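Local coordinates for cupin 2, conserved barrel domain protein (Novosphingobium aromaticivorans DSM 12444, PDB 3ES1), which is of unknown function but has a cupin-like fold and is found as a pair of identical subunits, at residues Ser9-Val14 with Pro144-Phe149; Val14-Thr19 with Ser31-Pro36; Ser79-Val84 with Ala148-Glu153; Glu107-Leu112 with Asn139-Pro144. One frame throughout, in Å; residues are numbered along the deposited sequence.

Interaction 1: Ser9-Val14 with Pro144-Phe149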
loop_
_atom_site.group_PDB
_atom_site.type_symbol
_atom_site.label_atom_id
_atom_site.label_comp_id
_atom_site.label_asym_id
_atom_site.label_seq_id
_atom_site.Cartn_x
_atom_site.Cartn_y
_atom_site.Cartn_z
ATOM N N SER A 9 -9.696 -18.024 5.179
ATOM C CA SER A 9 -8.347 -18.390 5.645
ATOM C C SER A 9 -8.350 -18.566 7.153
ATOM O O SER A 9 -7.354 -18.969 7.747
ATOM C CB SER A 9 -7.372 -17.261 5.347
ATOM O OG SER A 9 -7.898 -16.068 5.919
ATOM N N GLY A 10 -9.480 -18.240 7.760
ATOM C CA GLY A 10 -9.608 -18.252 9.235
ATOM C C GLY A 10 -9.191 -16.983 9.942
ATOM O O GLY A 10 -9.285 -16.879 11.192
ATOM N N LEU A 11 -8.751 -16.031 9.139
ATOM C CA LEU A 11 -8.374 -14.673 9.618
ATOM C C LEU A 11 -9.556 -13.688 9.599
ATOM O O LEU A 11 -10.549 -13.910 8.910
ATOM C CB LEU A 11 -7.237 -14.126 8.766
ATOM C CG LEU A 11 -5.913 -14.875 8.805
ATOM C CD1 LEU A 11 -4.899 -14.250 7.849
ATOM C CD2 LEU A 11 -5.379 -14.845 10.227
ATOM N N PRO A 12 -9.485 -12.630 10.412
ATOM C CA PRO A 12 -10.587 -11.652 10.501
ATOM C C PRO A 12 -10.946 -11.006 9.180
ATOM O O PRO A 12 -10.097 -10.919 8.297
ATOM C CB PRO A 12 -10.017 -10.579 11.441
ATOM C CG PRO A 12 -9.061 -11.288 12.293
ATOM C CD PRO A 12 -8.383 -12.275 11.336
ATOM N N PRO A 13 -12.215 -10.605 9.016
ATOM C CA PRO A 13 -12.565 -9.833 7.818
ATOM C C PRO A 13 -11.898 -8.486 7.875
ATOM O O PRO A 13 -11.391 -8.055 8.908
ATOM C CB PRO A 13 -14.087 -9.682 7.894
ATOM C CG PRO A 13 -14.442 -9.869 9.353
ATOM C CD PRO A 13 -13.355 -10.782 9.934
ATOM N N VAL A 14 -11.934 -7.811 6.747
ATOM C CA VAL A 14 -11.226 -6.542 6.568
ATOM C C VAL A 14 -12.187 -5.335 6.516
ATOM O O VAL A 14 -13.095 -5.291 5.729
ATOM C CB VAL A 14 -10.403 -6.605 5.259
ATOM C CG1 VAL A 14 -9.662 -5.260 4.983
ATOM C CG2 VAL A 14 -9.448 -7.836 5.258
ATOM N N PRO A 144 -1.854 -19.163 8.391
ATOM C CA PRO A 144 -1.995 -18.305 7.210
ATOM C C PRO A 144 -1.138 -17.023 7.330
ATOM O O PRO A 144 -0.753 -16.610 8.405
ATOM C CB PRO A 144 -3.515 -17.971 7.167
ATOM C CG PRO A 144 -3.997 -18.164 8.621
ATOM C CD PRO A 144 -3.133 -19.328 9.110
ATOM N N CYS A 145 -0.794 -16.487 6.180
ATOM C CA CYS A 145 -0.092 -15.226 6.076
ATOM C C CYS A 145 -0.905 -14.241 5.239
ATOM O O CYS A 145 -1.274 -14.537 4.093
ATOM C CB CYS A 145 1.259 -15.454 5.379
ATOM S SG CYS A 145 2.188 -13.936 5.139
ATOM N N ARG A 146 -1.194 -13.097 5.827
ATOM C CA ARG A 146 -1.946 -12.025 5.158
ATOM C C ARG A 146 -1.010 -10.941 4.675
ATOM O O ARG A 146 -0.209 -10.399 5.425
ATOM C CB ARG A 146 -2.998 -11.413 6.075
ATOM C CG ARG A 146 -3.729 -10.235 5.425
ATOM C CD ARG A 146 -4.984 -9.822 6.188
ATOM N NE ARG A 146 -6.022 -10.825 5.998
ATOM C CZ ARG A 146 -7.205 -10.846 6.617
ATOM N NH1 ARG A 146 -7.571 -9.907 7.497
ATOM N NH2 ARG A 146 -8.027 -11.837 6.350
ATOM N N ILE A 147 -1.142 -10.630 3.390
ATOM C CA ILE A 147 -0.355 -9.575 2.767
ATOM C C ILE A 147 -1.271 -8.593 2.035
ATOM O O ILE A 147 -2.187 -8.976 1.343
ATOM C CB ILE A 147 0.718 -10.144 1.746
ATOM C CG1 ILE A 147 1.586 -11.240 2.388
ATOM C CG2 ILE A 147 1.628 -9.003 1.234
ATOM C CD1 ILE A 147 2.457 -12.060 1.398
ATOM N N ALA A 148 -1.027 -7.314 2.274
ATOM C CA ALA A 148 -1.685 -6.239 1.500
ATOM C C ALA A 148 -0.773 -5.884 0.347
ATOM O O ALA A 148 0.426 -5.545 0.550
ATOM C CB ALA A 148 -1.917 -4.977 2.395
ATOM N N PHE A 149 -1.339 -5.937 -0.850
ATOM C CA PHE A 149 -0.613 -5.625 -2.067
ATOM C C PHE A 149 -1.198 -4.422 -2.784
ATOM O O PHE A 149 -2.398 -4.356 -3.082
ATOM C CB PHE A 149 -0.653 -6.793 -3.062
ATOM C CG PHE A 149 0.180 -7.961 -2.680
ATOM C CD1 PHE A 149 1.558 -7.888 -2.707
ATOM C CD2 PHE A 149 -0.412 -9.148 -2.318
ATOM C CE1 PHE A 149 2.339 -8.992 -2.356
ATOM C CE2 PHE A 149 0.374 -10.278 -1.988
ATOM C CZ PHE A 149 1.732 -10.200 -2.001
#
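A forked guanidinium-to-carbonyl bond ties Arg146 to Pro12, where the loop leading into strand 14-21 meets the start of strand 145-153. Both strands belong to the large antiparallel sheet of this cupin fold but are not neighbours in it. Arg146 reaches the loop end-on. Its NH1 lies 2.8 Å from Pro12 O, and its NH2 lies 3.0 Å from the same Pro12 O. That oxygen sits almost exactly in the guanidinium plane. The N-H...O angles are 150° and 142°: both N-H groups converge on one oxygen, so neither bond can be straight. CG of Arg146 is anti to the backbone N, and a bend at chi3 (-72°) places the flat end at Pro12 O.

Apolar groups sandwich that end. Val14 CG2 lies over one face, 3.6 Å from Arg146 NH1. Leu11 CB lies over the opposite face, 3.4 Å from Arg146 NH2. Leu11 also runs past the arginine stem, its CD1 3.8 Å from Arg146 CB. Just before strand 145-153, Leu11 CG packs on Pro144 CG at 3.8 Å.

Asp85 supplies the counter-charge: it forms a salt bridge with Arg146 NE and a hydrogen bond with Ser9 OG. Arg146 is thus held at the edge by oxygens and on both faces by carbon, which should fix the rotation of its end. A largely buried charge is paired, and a loop without regular structure gains a polar tie to the sheet.

Interaction 2: Val14-Thr19 with Ser31-Pro36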
loop_
_atom_site.group_PDB
_atom_site.type_symbol
_atom_site.label_atom_id
_atom_site.label_comp_id
_atom_site.label_asym_id
_atom_site.label_seq_id
_atom_site.Cartn_x
_atom_site.Cartn_y
_atom_site.Cartn_z
ATOM N N VAL A 14 -11.934 -7.811 6.747
ATOM C CA VAL A 14 -11.226 -6.542 6.568
ATOM C C VAL A 14 -12.187 -5.335 6.516
ATOM O O VAL A 14 -13.095 -5.291 5.729
ATOM C CB VAL A 14 -10.403 -6.605 5.259
ATOM C CG1 VAL A 14 -9.662 -5.260 4.983
ATOM C CG2 VAL A 14 -9.448 -7.836 5.258
ATOM N N GLN A 15 -11.955 -4.377 7.399
ATOM C CA GLN A 15 -12.640 -3.075 7.376
ATOM C C GLN A 15 -12.047 -2.194 6.301
ATOM O O GLN A 15 -10.823 -2.002 6.234
ATOM C CB GLN A 15 -12.495 -2.375 8.759
ATOM C CG GLN A 15 -13.129 -0.978 8.870
ATOM C CD GLN A 15 -12.722 -0.280 10.138
ATOM O OE1 GLN A 15 -11.700 -0.648 10.772
ATOM N NE2 GLN A 15 -13.475 0.761 10.508
ATOM N N ARG A 16 -12.939 -1.639 5.487
ATOM C CA ARG A 16 -12.619 -0.665 4.448
ATOM C C ARG A 16 -13.394 0.635 4.701
ATOM O O ARG A 16 -14.618 0.626 4.866
ATOM C CB ARG A 16 -12.958 -1.221 3.057
ATOM C CG ARG A 16 -12.620 -0.248 1.880
ATOM C CD ARG A 16 -13.029 -0.837 0.533
ATOM N NE ARG A 16 -14.441 -0.664 0.281
ATOM C CZ ARG A 16 -15.003 -0.596 -0.914
ATOM N NH1 ARG A 16 -14.275 -0.693 -2.012
ATOM N NH2 ARG A 16 -16.302 -0.412 -0.991
ATOM N N VAL A 17 -12.660 1.726 4.752
ATOM C CA VAL A 17 -13.246 3.049 4.934
ATOM C C VAL A 17 -12.867 3.900 3.765
ATOM O O VAL A 17 -11.687 4.122 3.514
ATOM C CB VAL A 17 -12.784 3.732 6.265
ATOM C CG1 VAL A 17 -13.277 5.203 6.316
ATOM C CG2 VAL A 17 -13.231 2.914 7.525
ATOM N N VAL A 18 -13.859 4.424 3.072
ATOM C CA VAL A 18 -13.620 5.250 1.857
ATOM C C VAL A 18 -14.122 6.660 2.029
ATOM O O VAL A 18 -15.269 6.873 2.399
ATOM C CB VAL A 18 -14.315 4.661 0.620
ATOM C CG1 VAL A 18 -13.991 5.512 -0.658
ATOM C CG2 VAL A 18 -13.943 3.179 0.432
ATOM N N THR A 19 -13.261 7.634 1.711
ATOM C CA THR A 19 -13.608 9.036 1.846
ATOM C C THR A 19 -14.000 9.633 0.503
ATOM O O THR A 19 -13.823 9.027 -0.527
ATOM C CB THR A 19 -12.445 9.898 2.428
ATOM O OG1 THR A 19 -11.442 10.185 1.427
ATOM C CG2 THR A 19 -11.781 9.227 3.566
ATOM N N SER A 31 -18.166 5.475 2.266
ATOM C CA SER A 31 -18.613 4.140 2.594
ATOM C C SER A 31 -17.715 3.462 3.620
ATOM O O SER A 31 -16.525 3.808 3.798
ATOM C CB SER A 31 -18.677 3.258 1.344
ATOM O OG SER A 31 -17.381 3.004 0.847
ATOM N N GLU A 32 -18.311 2.502 4.296
ATOM C CA GLU A 32 -17.582 1.635 5.227
ATOM C C GLU A 32 -18.163 0.248 5.222
ATOM O O GLU A 32 -19.383 0.079 5.184
ATOM C CB GLU A 32 -17.629 2.212 6.629
ATOM C CG GLU A 32 -16.936 1.370 7.719
ATOM C CD GLU A 32 -17.013 1.999 9.105
ATOM O OE1 GLU A 32 -17.796 2.952 9.319
ATOM O OE2 GLU A 32 -16.335 1.486 10.022
ATOM N N ASP A 33 -17.289 -0.741 5.236
ATOM C CA ASP A 33 -17.722 -2.143 5.208
ATOM C C ASP A 33 -16.701 -3.010 5.878
ATOM O O ASP A 33 -15.546 -2.667 5.919
ATOM C CB ASP A 33 -17.960 -2.671 3.778
ATOM C CG ASP A 33 -16.722 -2.644 2.902
ATOM O OD1 ASP A 33 -16.490 -1.622 2.247
ATOM O OD2 ASP A 33 -15.990 -3.657 2.837
ATOM N N VAL A 34 -17.159 -4.161 6.372
ATOM C CA VAL A 34 -16.261 -5.177 6.923
ATOM C C VAL A 34 -16.561 -6.460 6.161
ATOM O O VAL A 34 -17.668 -6.988 6.262
ATOM C CB VAL A 34 -16.497 -5.388 8.455
ATOM C CG1 VAL A 34 -15.699 -6.582 9.009
ATOM C CG2 VAL A 34 -16.193 -4.086 9.230
ATOM N N THR A 35 -15.562 -6.939 5.412
ATOM C CA THR A 35 -15.724 -7.993 4.402
ATOM C C THR A 35 -14.619 -9.070 4.477
ATOM O O THR A 35 -13.450 -8.745 4.583
ATOM C CB THR A 35 -15.662 -7.369 2.985
ATOM O OG1 THR A 35 -16.643 -6.332 2.904
ATOM C CG2 THR A 35 -16.010 -8.380 1.909
ATOM N N PRO A 36 -14.997 -10.361 4.423
ATOM C CA PRO A 36 -13.999 -11.429 4.458
ATOM C C PRO A 36 -13.210 -11.576 3.179
ATOM O O PRO A 36 -13.707 -11.283 2.109
ATOM C CB PRO A 36 -14.860 -12.681 4.695
ATOM C CG PRO A 36 -16.163 -12.352 4.010
ATOM C CD PRO A 36 -16.373 -10.897 4.362
HETATM O O HOH W 1 -13.640 -4.567 3.165
HETATM O O HOH W 2 -16.127 0.830 2.497
#
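Asp33 holds CG between its backbone N and carbonyl carbon (chi1 61°), which brings its carboxylate back to Arg16. Arg16 keeps CG anti to the backbone N, then bends at chi3 (81°) to bring NE over. Their salt bridge joins Arg16 NE to Asp33 OD1 at 3.0 Å. It uses the syn lone pair of OD1, but the guanidinium and carboxylate planes stand 65° apart. The contact is one-pronged, not a flat two-pronged pairing.

Thr35 OG1 donates to Asp33 OD2 over 2.8 Å, and Arg67 forms a salt bridge with the same oxygen. Two waters link Asp33 to the carbonyls of Val14 and Arg16. With alanine in place of Asp33, Arg16 and Arg67 are likely to lose a charged mate and the Thr35 hydroxyl to be free to turn.

On the other face, Gln15 NE2 donates to Glu32 OE2 at 3.0 Å, on the anti side but tilted out of the carboxylate plane. Gln15 OE1 accepts from Arg123 N and Glu32 OE1 forms a salt bridge with Arg120, both of the second subunit.

The backbones form an antiparallel hairpin ladder, with Val14, Arg16 and Val18 in hydrogen-bonded pairs with Thr35, Asp33 and Ser31. Arg16 NH1 donates to Val50 O of strand 45-53 and forms a salt bridge with Asp65. Strand 14-21 pairs in parallel with a strand of the second subunit, so the sheet continues across the interface.

Interaction 3: Ser79-Val84 with Ala148-Glu153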
loop_
_atom_site.group_PDB
_atom_site.type_symbol
_atom_site.label_atom_id
_atom_site.label_comp_id
_atom_site.label_asym_id
_atom_site.label_seq_id
_atom_site.Cartn_x
_atom_site.Cartn_y
_atom_site.Cartn_z
ATOM N N SER A 79 -4.056 1.442 -10.805
ATOM C CA SER A 79 -3.632 0.837 -9.540
ATOM C C SER A 79 -4.658 -0.090 -8.977
ATOM O O SER A 79 -5.850 -0.021 -9.277
ATOM C CB SER A 79 -3.236 1.887 -8.476
ATOM O OG SER A 79 -4.341 2.553 -7.877
ATOM N N VAL A 80 -4.140 -0.976 -8.153
ATOM C CA VAL A 80 -4.925 -2.036 -7.464
ATOM C C VAL A 80 -4.436 -2.183 -6.022
ATOM O O VAL A 80 -3.228 -2.241 -5.763
ATOM C CB VAL A 80 -4.795 -3.426 -8.160
ATOM C CG1 VAL A 80 -5.555 -4.498 -7.382
ATOM C CG2 VAL A 80 -5.350 -3.389 -9.593
ATOM N N ILE A 81 -5.359 -2.224 -5.080
ATOM C CA ILE A 81 -5.008 -2.701 -3.726
ATOM C C ILE A 81 -5.906 -3.877 -3.401
ATOM O O ILE A 81 -7.116 -3.793 -3.489
ATOM C CB ILE A 81 -5.042 -1.583 -2.606
ATOM C CG1 ILE A 81 -4.669 -2.153 -1.206
ATOM C CG2 ILE A 81 -6.392 -0.868 -2.557
ATOM C CD1 ILE A 81 -4.341 -1.084 -0.152
ATOM N N ARG A 82 -5.269 -4.999 -3.069
ATOM C CA ARG A 82 -5.986 -6.185 -2.608
ATOM C C ARG A 82 -5.269 -6.822 -1.439
ATOM O O ARG A 82 -4.057 -6.607 -1.224
ATOM C CB ARG A 82 -6.179 -7.178 -3.777
ATOM C CG ARG A 82 -4.902 -7.749 -4.296
ATOM C CD ARG A 82 -5.161 -8.795 -5.347
ATOM N NE ARG A 82 -3.913 -9.087 -6.013
ATOM C CZ ARG A 82 -3.637 -8.767 -7.270
ATOM N NH1 ARG A 82 -4.545 -8.211 -8.038
ATOM N NH2 ARG A 82 -2.454 -9.078 -7.761
ATOM N N VAL A 83 -6.036 -7.608 -0.679
ATOM C CA VAL A 83 -5.537 -8.406 0.415
ATOM C C VAL A 83 -5.523 -9.899 0.014
ATOM O O VAL A 83 -6.528 -10.457 -0.464
ATOM C CB VAL A 83 -6.375 -8.175 1.707
ATOM C CG1 VAL A 83 -5.896 -9.101 2.826
ATOM C CG2 VAL A 83 -6.385 -6.714 2.135
ATOM N N VAL A 84 -4.364 -10.507 0.181
ATOM C CA VAL A 84 -4.153 -11.955 -0.164
ATOM C C VAL A 84 -3.699 -12.719 1.069
ATOM O O VAL A 84 -2.705 -12.372 1.723
ATOM C CB VAL A 84 -3.158 -12.185 -1.358
ATOM C CG1 VAL A 84 -3.010 -13.674 -1.696
ATOM C CG2 VAL A 84 -3.652 -11.443 -2.604
ATOM N N ALA A 148 -1.027 -7.314 2.274
ATOM C CA ALA A 148 -1.685 -6.239 1.500
ATOM C C ALA A 148 -0.773 -5.884 0.347
ATOM O O ALA A 148 0.426 -5.545 0.550
ATOM C CB ALA A 148 -1.917 -4.977 2.395
ATOM N N PHE A 149 -1.339 -5.937 -0.850
ATOM C CA PHE A 149 -0.613 -5.625 -2.067
ATOM C C PHE A 149 -1.198 -4.422 -2.784
ATOM O O PHE A 149 -2.398 -4.356 -3.082
ATOM C CB PHE A 149 -0.653 -6.793 -3.062
ATOM C CG PHE A 149 0.180 -7.961 -2.680
ATOM C CD1 PHE A 149 1.558 -7.888 -2.707
ATOM C CD2 PHE A 149 -0.412 -9.148 -2.318
ATOM C CE1 PHE A 149 2.339 -8.992 -2.356
ATOM C CE2 PHE A 149 0.374 -10.278 -1.988
ATOM C CZ PHE A 149 1.732 -10.200 -2.001
ATOM N N ILE A 150 -0.302 -3.502 -3.109
ATOM C CA ILE A 150 -0.604 -2.366 -3.961
ATOM C C ILE A 150 0.194 -2.440 -5.268
ATOM O O ILE A 150 1.413 -2.382 -5.274
ATOM C CB ILE A 150 -0.319 -1.021 -3.260
ATOM C CG1 ILE A 150 -1.114 -0.872 -1.946
ATOM C CG2 ILE A 150 -0.680 0.176 -4.188
ATOM C CD1 ILE A 150 -0.543 -1.593 -0.699
ATOM N N LEU A 151 -0.520 -2.536 -6.381
ATOM C CA LEU A 151 0.115 -2.715 -7.669
ATOM C C LEU A 151 -0.097 -1.471 -8.507
ATOM O O LEU A 151 -1.207 -1.029 -8.711
ATOM C CB LEU A 151 -0.407 -3.996 -8.399
ATOM C CG LEU A 151 -0.282 -5.339 -7.633
ATOM C CD1 LEU A 151 -1.523 -5.639 -6.737
ATOM C CD2 LEU A 151 -0.029 -6.525 -8.586
ATOM N N ILE A 152 1.005 -0.925 -9.002
ATOM C CA ILE A 152 0.978 0.318 -9.763
ATOM C C ILE A 152 1.601 0.089 -11.137
ATOM O O ILE A 152 2.710 -0.423 -11.259
ATOM C CB ILE A 152 1.747 1.451 -9.017
ATOM C CG1 ILE A 152 1.111 1.786 -7.661
ATOM C CG2 ILE A 152 1.810 2.739 -9.874
ATOM C CD1 ILE A 152 2.036 2.564 -6.719
ATOM N N GLU A 153 0.794 0.378 -12.166
ATOM C CA GLU A 153 1.194 0.337 -13.566
ATOM C C GLU A 153 2.641 0.786 -13.805
ATOM O O GLU A 153 3.088 1.795 -13.263
ATOM C CB GLU A 153 0.204 1.210 -14.380
ATOM C CG GLU A 153 0.504 1.246 -15.852
ATOM C CD GLU A 153 -0.418 2.168 -16.647
ATOM O OE1 GLU A 153 -1.458 2.648 -16.106
ATOM O OE2 GLU A 153 -0.063 2.427 -17.818
#
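Arg82 lays its guanidinium diagonally against Leu151, two residues along the strand from its own ladder partner, Phe149. Its CG stands between the backbone N and the carbonyl carbon (chi1 65°), and the chain then runs extended to NE. This carries the flat end along the sheet until Leu151 CD1 sits over one of its faces, towards the rim. Leu151 CD2 comes within 3.6 Å of Arg82 NH2. The contact is between methyl groups and the guanidinium, with no polar bond between the two side chains. Leu151 CD1 also lies 4.2 Å from Val80 CB.

Phe149 points to this same face. Val84 meets its ring at the edge, with Val84 CG2 4.0 Å from Phe149 CD2. The ring also meets Trp137.

The opposite face of the sheet is aliphatic in its middle. Ile81 and Ile150 lie side by side and point the same way, with Ile81 CD1 3.7 Å from Ile150 CG1. Ile150 packs there against Ile150 of the second subunit. At the start of strand 79-86, Ser79 OG is hydrogen-bonded to Thr53 OG1 and to Tyr102 OH of the second subunit.

The backbones hold this register. Val80 and Leu151 form one hydrogen-bonded pair, with Leu151 N 2.8 Å from Val80 O. Arg82 and Phe149 form the next, where Phe149 N is 2.8 Å from Arg82 O. Polar bonding between the strands is left to the main chain, while the side chains meet through carbon and the face of one guanidinium. This side-chain part is mainly hydrophobic, and the isoleucine face serves the dimer interface.

Interaction 4: Glu107-Leu112 with Asn139-Pro144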
loop_
_atom_site.group_PDB
_atom_site.type_symbol
_atom_site.label_atom_id
_atom_site.label_comp_id
_atom_site.label_asym_id
_atom_site.label_seq_id
_atom_site.Cartn_x
_atom_site.Cartn_y
_atom_site.Cartn_z
ATOM N N GLU A 107 0.207 -10.138 8.769
ATOM C CA GLU A 107 0.097 -11.278 9.703
ATOM C C GLU A 107 0.843 -12.479 9.145
ATOM O O GLU A 107 0.705 -12.822 7.984
ATOM C CB GLU A 107 -1.371 -11.653 9.910
ATOM C CG GLU A 107 -1.605 -13.004 10.500
ATOM C CD GLU A 107 -1.252 -13.140 11.984
ATOM O OE1 GLU A 107 -1.122 -12.104 12.691
ATOM O OE2 GLU A 107 -1.115 -14.313 12.435
ATOM N N GLY A 108 1.627 -13.124 9.998
ATOM C CA GLY A 108 2.412 -14.264 9.600
ATOM C C GLY A 108 3.678 -13.858 8.867
ATOM O O GLY A 108 4.117 -12.727 8.931
ATOM N N GLU A 109 4.265 -14.841 8.210
ATOM C CA GLU A 109 5.397 -14.619 7.345
ATOM C C GLU A 109 5.331 -15.453 6.098
ATOM O O GLU A 109 4.631 -16.469 6.008
ATOM C CB GLU A 109 6.717 -14.819 8.058
ATOM C CG GLU A 109 6.960 -16.172 8.644
ATOM C CD GLU A 109 8.213 -16.166 9.514
ATOM O OE1 GLU A 109 8.374 -15.258 10.357
ATOM O OE2 GLU A 109 9.052 -17.039 9.334
ATOM N N ILE A 110 6.098 -14.969 5.145
ATOM C CA ILE A 110 6.054 -15.421 3.750
ATOM C C ILE A 110 7.451 -15.581 3.117
ATOM O O ILE A 110 8.386 -14.827 3.393
ATOM C CB ILE A 110 5.216 -14.450 2.866
ATOM C CG1 ILE A 110 4.665 -15.198 1.649
ATOM C CG2 ILE A 110 6.063 -13.266 2.396
ATOM C CD1 ILE A 110 3.546 -16.258 1.986
ATOM N N GLU A 111 7.556 -16.603 2.275
ATOM C CA GLU A 111 8.748 -16.850 1.457
ATOM C C GLU A 111 8.537 -16.269 0.065
ATOM O O GLU A 111 7.634 -16.662 -0.668
ATOM C CB GLU A 111 8.987 -18.352 1.326
ATOM C CG GLU A 111 10.241 -18.705 0.501
ATOM C CD GLU A 111 10.714 -20.076 0.818
ATOM O OE1 GLU A 111 10.192 -21.031 0.194
ATOM O OE2 GLU A 111 11.573 -20.186 1.719
ATOM N N LEU A 112 9.385 -15.328 -0.285
ATOM C CA LEU A 112 9.394 -14.775 -1.636
ATOM C C LEU A 112 10.470 -15.456 -2.432
ATOM O O LEU A 112 11.656 -15.357 -2.107
ATOM C CB LEU A 112 9.643 -13.280 -1.597
ATOM C CG LEU A 112 9.897 -12.498 -2.882
ATOM C CD1 LEU A 112 8.726 -12.664 -3.877
ATOM C CD2 LEU A 112 10.100 -11.068 -2.584
ATOM N N ASN A 139 4.013 -20.005 1.474
ATOM C CA ASN A 139 3.822 -20.095 2.923
ATOM C C ASN A 139 4.316 -21.436 3.388
ATOM O O ASN A 139 3.695 -22.459 3.116
ATOM C CB ASN A 139 2.351 -19.934 3.289
ATOM C CG ASN A 139 2.110 -19.796 4.775
ATOM O OD1 ASN A 139 2.940 -20.147 5.608
ATOM N ND2 ASN A 139 0.952 -19.265 5.117
ATOM N N THR A 140 5.468 -21.418 4.055
ATOM C CA THR A 140 6.122 -22.642 4.488
ATOM C C THR A 140 5.853 -22.831 5.988
ATOM O O THR A 140 6.440 -23.690 6.639
ATOM C CB THR A 140 7.632 -22.559 4.237
ATOM O OG1 THR A 140 8.149 -21.535 5.073
ATOM C CG2 THR A 140 7.928 -22.226 2.785
ATOM N N THR A 141 4.972 -22.002 6.521
ATOM C CA THR A 141 4.535 -22.091 7.921
ATOM C C THR A 141 3.214 -22.864 8.091
ATOM O O THR A 141 2.605 -23.296 7.123
ATOM C CB THR A 141 4.344 -20.695 8.617
ATOM O OG1 THR A 141 3.063 -20.131 8.280
ATOM C CG2 THR A 141 5.465 -19.687 8.228
ATOM N N ASP A 142 2.801 -23.009 9.354
ATOM C CA ASP A 142 1.545 -23.719 9.745
ATOM C C ASP A 142 0.386 -22.788 10.027
ATOM O O ASP A 142 -0.689 -23.204 10.420
ATOM C CB ASP A 142 1.810 -24.602 10.961
ATOM C CG ASP A 142 2.771 -25.759 10.604
ATOM O OD1 ASP A 142 2.683 -26.235 9.435
ATOM O OD2 ASP A 142 3.630 -26.140 11.450
ATOM N N LYS A 143 0.580 -21.521 9.733
ATOM C CA LYS A 143 -0.462 -20.538 9.923
ATOM C C LYS A 143 -0.633 -19.728 8.642
ATOM O O LYS A 143 0.342 -19.576 7.905
ATOM C CB LYS A 143 -0.066 -19.566 11.032
ATOM C CG LYS A 143 0.127 -20.155 12.419
ATOM C CD LYS A 143 0.632 -19.116 13.421
ATOM N N PRO A 144 -1.854 -19.163 8.391
ATOM C CA PRO A 144 -1.995 -18.305 7.210
ATOM C C PRO A 144 -1.138 -17.023 7.330
ATOM O O PRO A 144 -0.753 -16.610 8.405
ATOM C CB PRO A 144 -3.515 -17.971 7.167
ATOM C CG PRO A 144 -3.997 -18.164 8.621
ATOM C CD PRO A 144 -3.133 -19.328 9.110
HETATM O O HOH W 3 -1.765 -16.387 10.957
HETATM O O HOH W 4 6.207 -18.705 5.011
HETATM O O HOH W 5 2.437 -17.391 8.622
HETATM O O HOH W 6 10.662 -20.283 4.370
#
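Asn139 OD1 takes two hydrogen bonds from Thr141, which itself packs against Glu109. Thr141 OG1 donates over 2.7 Å, in the carbonyl plane on a lone pair of Asn139 OD1. Thr141 N donates to Asn139 OD1 over 2.9 Å. The amide's other end, Asn139 ND2, binds Lys143 O at 2.9 Å and also Met86 O. Both ends are gripped, which should fix the amide's rotation. A leucine in its place would probably leave Thr141 N and Lys143 O without these mates and let the turn slacken.

No direct hydrogen bond joins 107-112 to 139-144. Carbon contacts do part of the work: Glu109 CG lies 3.8 Å from Thr141 CG2, and Ile110 CD1 reaches the Asn139 backbone. Waters do the rest. One donates to Glu109 O and accepts from Thr140 N. Another donates to Thr141 OG1 over 2.8 Å and accepts from Glu109 N. A third donates to both Glu107 OE2 and Pro144 O. Glu111 OE1 touches Thr140 CG2 and also forms a salt bridge with Arg138.

The loop combines two side-chain-to-backbone turns: an Asx turn at Asn139 and an ST turn at Thr141, which accepts from Lys143 N. It connects strands 136-138 and 145-153 of the cupin domain.

In the fold
Interactions 1, 2 and 3 lie on the large antiparallel sheet: interaction 2 at its outer hairpin, interaction 3 near the centre of the chain, and interaction 1 bridging from the loop before the hairpin to strand 145-153. Interaction 4 starts from the end of strand 99-107 of that sheet. Interactions 1 and 2 share Val14, and interactions 1 and 3 share Ala148 and Phe149. Pro144 is common to interactions 1 and 4, whose centres are 11 Å apart. There Arg146 N lies 2.9 Å from Glu107 O, a probable hydrogen bond. Interactions 2 and 4 are the most distant, with centres 25 Å apart. Interactions 2 and 3 both touch the second subunit. No ligand or active site is known for this protein; the contacts belong to the fold and the dimer.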